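Local coordinates for protein ribonucleoside-diphosphate reductase (PDB 5IM3) that probably reduces ribonucleoside diphosphates to the deoxyribonucleotides needed for DNA synthesis, and binds the allosteric nucleotide dATP, at residues A685-I697 with V742-R754. Residues are numbered along the deposited sequence; the frame is centred on the assembly and turned at random.
Sequences ADQSMEAISYYAI and VDLSETLDWAPLR
Glu690 accepts every hydrogen bond found between the two segments, from Thr747, Leu748 and Trp750. Its chain is extended, with CG anti to the backbone N (chi1 -176°), which carries the carboxylate out from the helix to the loop that holds Thr747 and Leu748. OE2 accepts Thr747 N at 3.0 Å through its syn lone pair. Its anti lone pair takes Trp750 NE1 at 3.1 Å, nearly straight at 172°. Carboxylate and indole are almost coplanar. Leu748 N adds a weak bond to OE2. Thr747 OG1 donates to OE1 at 2.8 Å from above the carboxylate plane. With donors on both oxygens, the carboxylate is fixed in rotation and probably stabilised as an anion.

Helix 679-707 belongs to the barrel domain of the reductase large chain. The loop runs along this helix and then turns into helix 751-757, where Asp749 OD1 accepts a weak capping bond from Ala751 N.

The aromatic and apolar contacts lie at this end. Tyr694 points its edge at the face of the Trp750 six-membered ring, a T-shaped pair with planes at 67°. Leu753 CD2 sits over one face of Tyr694, a CH-pi contact 3.8 Å from the ring centroid. Ile697 CG2 also touches Leu753 CD2, at 3.9 Å.

At the other end, Asp686 OD2 and Asp743 OD1 are 3.8 Å apart. Lys868 forms a salt bridge with each. Asp743 OD1 also accepts Ser745 N in an Asx turn.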
loop_
_atom_site.group_PDB
_atom_site.type_symbol
_atom_site.label_atom_id
_atom_site.label_comp_id
_atom_site.label_asym_id
_atom_site.label_seq_id
_atom_site.Cartn_x
_atom_site.Cartn_y
_atom_site.Cartn_z
ATOM N N ALA A 685 16.733 -11.842 40.009
ATOM C CA ALA A 685 15.992 -12.980 39.468
ATOM C C ALA A 685 16.799 -14.265 39.588
ATOM O O ALA A 685 16.247 -15.334 39.874
ATOM C CB ALA A 685 15.626 -12.724 38.007
ATOM N N ASP A 686 18.111 -14.177 39.365
ATOM C CA ASP A 686 18.977 -15.345 39.485
ATOM C C ASP A 686 19.033 -15.840 40.925
ATOM O O ASP A 686 18.770 -17.016 41.201
ATOM C CB ASP A 686 20.379 -14.993 38.980
ATOM C CG ASP A 686 21.287 -16.204 38.865
ATOM O OD1 ASP A 686 21.120 -17.164 39.647
ATOM O OD2 ASP A 686 22.178 -16.191 37.989
ATOM N N GLN A 687 19.366 -14.945 41.860
ATOM C CA GLN A 687 19.633 -15.357 43.233
ATOM C C GLN A 687 18.358 -15.719 43.984
ATOM O O GLN A 687 18.379 -16.617 44.833
ATOM C CB GLN A 687 20.382 -14.248 43.964
ATOM C CG GLN A 687 21.708 -13.893 43.320
ATOM C CD GLN A 687 22.342 -12.665 43.933
ATOM O OE1 GLN A 687 22.880 -11.813 43.225
ATOM N NE2 GLN A 687 22.283 -12.563 45.256
ATOM N N SER A 688 17.248 -15.034 43.705
ATOM C CA SER A 688 16.002 -15.372 44.386
ATOM C C SER A 688 15.522 -16.761 43.984
ATOM O O SER A 688 15.004 -17.512 44.821
ATOM C CB SER A 688 14.932 -14.322 44.089
ATOM O OG SER A 688 14.818 -14.085 42.697
ATOM N N MET A 689 15.692 -17.129 42.711
ATOM C CA MET A 689 15.328 -18.477 42.289
ATOM C C MET A 689 16.273 -19.513 42.879
ATOM O O MET A 689 15.840 -20.606 43.262
ATOM C CB MET A 689 15.322 -18.571 40.763
ATOM C CG MET A 689 13.928 -18.588 40.163
ATOM S SD MET A 689 12.906 -19.909 40.837
ATOM C CE MET A 689 11.428 -18.994 41.259
ATOM N N GLU A 690 17.567 -19.194 42.954
ATOM C CA GLU A 690 18.521 -20.111 43.565
ATOM C C GLU A 690 18.170 -20.372 45.024
ATOM O O GLU A 690 18.320 -21.497 45.515
ATOM C CB GLU A 690 19.936 -19.546 43.445
ATOM C CG GLU A 690 21.020 -20.475 43.971
ATOM C CD GLU A 690 22.395 -19.831 43.979
ATOM O OE1 GLU A 690 22.493 -18.621 43.682
ATOM O OE2 GLU A 690 23.380 -20.536 44.289
ATOM N N ALA A 691 17.703 -19.343 45.736
ATOM C CA ALA A 691 17.332 -19.516 47.136
ATOM C C ALA A 691 16.080 -20.377 47.268
ATOM O O ALA A 691 16.064 -21.358 48.020
ATOM C CB ALA A 691 17.124 -18.153 47.794
ATOM N N ILE A 692 15.015 -20.020 46.545
ATOM C CA ILE A 692 13.797 -20.826 46.570
ATOM C C ILE A 692 14.104 -22.260 46.157
ATOM O O ILE A 692 13.609 -23.217 46.764
ATOM C CB ILE A 692 12.720 -20.193 45.667
ATOM C CG1 ILE A 692 12.350 -18.802 46.186
ATOM C CG2 ILE A 692 11.479 -21.080 45.602
ATOM C CD1 ILE A 692 11.412 -18.029 45.284
ATOM N N SER A 693 14.934 -22.429 45.127
ATOM C CA SER A 693 15.251 -23.767 44.634
ATOM C C SER A 693 15.911 -24.611 45.714
ATOM O O SER A 693 15.544 -25.773 45.924
ATOM C CB SER A 693 16.160 -23.667 43.414
ATOM O OG SER A 693 16.746 -24.921 43.136
ATOM N N TYR A 694 16.907 -24.044 46.397
ATOM C CA TYR A 694 17.575 -24.759 47.477
ATOM C C TYR A 694 16.568 -25.224 48.522
ATOM O O TYR A 694 16.553 -26.397 48.912
ATOM C CB TYR A 694 18.636 -23.854 48.107
ATOM C CG TYR A 694 19.558 -24.545 49.084
ATOM C CD1 TYR A 694 19.185 -24.729 50.408
ATOM C CD2 TYR A 694 20.809 -24.999 48.685
ATOM C CE1 TYR A 694 20.027 -25.352 51.305
ATOM C CE2 TYR A 694 21.660 -25.623 49.579
ATOM C CZ TYR A 694 21.262 -25.799 50.885
ATOM O OH TYR A 694 22.104 -26.419 51.777
ATOM N N TYR A 695 15.705 -24.312 48.974
ATOM C CA TYR A 695 14.732 -24.650 50.007
ATOM C C TYR A 695 13.700 -25.648 49.500
ATOM O O TYR A 695 13.331 -26.586 50.215
ATOM C CB TYR A 695 14.057 -23.374 50.507
ATOM C CG TYR A 695 15.030 -22.410 51.140
ATOM C CD1 TYR A 695 16.035 -22.875 51.979
ATOM C CD2 TYR A 695 14.961 -21.046 50.887
ATOM C CE1 TYR A 695 16.929 -22.021 52.558
ATOM C CE2 TYR A 695 15.861 -20.179 51.466
ATOM C CZ TYR A 695 16.840 -20.690 52.299
ATOM O OH TYR A 695 17.740 -19.858 52.880
ATOM N N ALA A 696 13.219 -25.466 48.270
ATOM C CA ALA A 696 12.245 -26.400 47.720
ATOM C C ALA A 696 12.837 -27.800 47.620
ATOM O O ALA A 696 12.217 -28.785 48.040
ATOM C CB ALA A 696 11.766 -25.910 46.352
ATOM N N ILE A 697 14.052 -27.908 47.080
ATOM C CA ILE A 697 14.705 -29.209 46.999
ATOM C C ILE A 697 14.944 -29.766 48.396
ATOM O O ILE A 697 14.713 -30.953 48.655
ATOM C CB ILE A 697 16.012 -29.095 46.189
ATOM C CG1 ILE A 697 15.687 -28.775 44.723
ATOM C CG2 ILE A 697 16.830 -30.389 46.295
ATOM C CD1 ILE A 697 16.899 -28.530 43.847
ATOM N N VAL A 742 24.866 -19.557 28.689
ATOM C CA VAL A 742 24.065 -19.207 29.853
ATOM C C VAL A 742 24.999 -18.999 31.037
ATOM O O VAL A 742 26.022 -19.680 31.163
ATOM C CB VAL A 742 23.002 -20.288 30.157
ATOM C CG1 VAL A 742 23.640 -21.656 30.280
ATOM C CG2 VAL A 742 22.214 -19.947 31.417
ATOM N N ASP A 743 24.654 -18.038 31.888
ATOM C CA ASP A 743 25.429 -17.787 33.096
ATOM C C ASP A 743 25.362 -18.992 34.025
ATOM O O ASP A 743 24.310 -19.614 34.188
ATOM C CB ASP A 743 24.899 -16.544 33.808
ATOM C CG ASP A 743 25.693 -16.205 35.048
ATOM O OD1 ASP A 743 25.409 -16.793 36.112
ATOM O OD2 ASP A 743 26.598 -15.347 34.961
ATOM N N LEU A 744 26.498 -19.322 34.642
ATOM C CA LEU A 744 26.604 -20.487 35.513
ATOM C C LEU A 744 27.012 -20.110 36.935
ATOM O O LEU A 744 27.486 -20.968 37.687
ATOM C CB LEU A 744 27.596 -21.494 34.920
ATOM C CG LEU A 744 27.033 -22.717 34.186
ATOM C CD1 LEU A 744 25.912 -22.352 33.225
ATOM C CD2 LEU A 744 28.153 -23.431 33.439
ATOM N N SER A 745 26.824 -18.852 37.329
ATOM C CA SER A 745 27.258 -18.408 38.643
ATOM C C SER A 745 26.380 -19.010 39.737
ATOM O O SER A 745 25.227 -19.390 39.513
ATOM C CB SER A 745 27.231 -16.881 38.734
ATOM O OG SER A 745 25.902 -16.389 38.693
ATOM N N GLU A 746 26.951 -19.091 40.940
ATOM C CA GLU A 746 26.283 -19.669 42.097
ATOM C C GLU A 746 26.673 -18.883 43.339
ATOM O O GLU A 746 27.839 -18.514 43.502
ATOM C CB GLU A 746 26.663 -21.145 42.282
ATOM C CG GLU A 746 26.450 -22.001 41.045
ATOM C CD GLU A 746 26.928 -23.429 41.234
ATOM O OE1 GLU A 746 27.096 -24.138 40.218
ATOM O OE2 GLU A 746 27.142 -23.835 42.397
ATOM N N THR A 747 25.700 -18.637 44.216
ATOM C CA THR A 747 25.937 -17.898 45.450
ATOM C C THR A 747 25.753 -18.750 46.699
ATOM O O THR A 747 25.970 -18.249 47.808
ATOM C CB THR A 747 25.010 -16.678 45.528
ATOM O OG1 THR A 747 23.665 -17.106 45.775
ATOM C CG2 THR A 747 25.055 -15.883 44.229
ATOM N N LEU A 748 25.362 -20.014 46.554
ATOM C CA LEU A 748 25.161 -20.925 47.672
ATOM C C LEU A 748 26.151 -22.079 47.579
ATOM O O LEU A 748 26.898 -22.213 46.606
ATOM C CB LEU A 748 23.724 -21.465 47.691
ATOM C CG LEU A 748 22.670 -20.665 48.461
ATOM C CD1 LEU A 748 22.605 -19.216 48.001
ATOM C CD2 LEU A 748 21.312 -21.333 48.310
ATOM N N ASP A 749 26.150 -22.918 48.612
ATOM C CA ASP A 749 26.948 -24.141 48.642
ATOM C C ASP A 749 26.009 -25.320 48.426
ATOM O O ASP A 749 25.266 -25.705 49.334
ATOM C CB ASP A 749 27.704 -24.280 49.960
ATOM C CG ASP A 749 28.508 -25.565 50.033
ATOM O OD1 ASP A 749 28.849 -26.115 48.963
ATOM O OD2 ASP A 749 28.797 -26.026 51.157
ATOM N N TRP A 750 26.051 -25.895 47.226
ATOM C CA TRP A 750 25.143 -26.969 46.854
ATOM C C TRP A 750 25.718 -28.356 47.105
ATOM O O TRP A 750 24.960 -29.332 47.080
ATOM C CB TRP A 750 24.766 -26.844 45.376
ATOM C CG TRP A 750 23.883 -25.674 45.082
ATOM C CD1 TRP A 750 24.275 -24.388 44.846
ATOM C CD2 TRP A 750 22.454 -25.682 44.988
ATOM N NE1 TRP A 750 23.178 -23.593 44.615
ATOM C CE2 TRP A 750 22.047 -24.366 44.693
ATOM C CE3 TRP A 750 21.478 -26.674 45.124
ATOM C CZ2 TRP A 750 20.707 -24.017 44.531
ATOM C CZ3 TRP A 750 20.150 -26.326 44.966
ATOM C CH2 TRP A 750 19.776 -25.010 44.671
ATOM N N ALA A 751 27.024 -28.470 47.344
ATOM C CA ALA A 751 27.620 -29.789 47.538
ATOM C C ALA A 751 26.962 -30.574 48.663
ATOM O O ALA A 751 26.688 -31.769 48.463
ATOM C CB ALA A 751 29.128 -29.641 47.777
ATOM N N PRO A 752 26.679 -29.997 49.838
ATOM C CA PRO A 752 26.012 -30.795 50.880
ATOM C C PRO A 752 24.611 -31.228 50.493
ATOM O O PRO A 752 24.205 -32.353 50.814
ATOM C CB PRO A 752 26.000 -29.851 52.092
ATOM C CG PRO A 752 27.060 -28.839 51.809
ATOM C CD PRO A 752 27.032 -28.654 50.326
ATOM N N LEU A 753 23.850 -30.363 49.819
ATOM C CA LEU A 753 22.508 -30.742 49.393
ATOM C C LEU A 753 22.550 -31.737 48.239
ATOM O O LEU A 753 21.680 -32.611 48.145
ATOM C CB LEU A 753 21.712 -29.499 48.999
ATOM C CG LEU A 753 20.231 -29.727 48.683
ATOM C CD1 LEU A 753 19.496 -30.292 49.891
ATOM C CD2 LEU A 753 19.578 -28.433 48.215
ATOM N N ARG A 754 23.545 -31.624 47.356
ATOM C CA ARG A 754 23.713 -32.607 46.293
ATOM C C ARG A 754 23.969 -34.003 46.845
ATOM O O ARG A 754 23.755 -34.989 46.132
ATOM C CB ARG A 754 24.861 -32.189 45.367
ATOM C CG ARG A 754 25.090 -33.125 44.182
ATOM C CD ARG A 754 26.211 -32.631 43.276
ATOM N NE ARG A 754 25.823 -31.440 42.521
ATOM C CZ ARG A 754 26.110 -30.189 42.874
ATOM N NH1 ARG A 754 26.799 -29.937 43.979
ATOM N NH2 ARG A 754 25.706 -29.180 42.114
#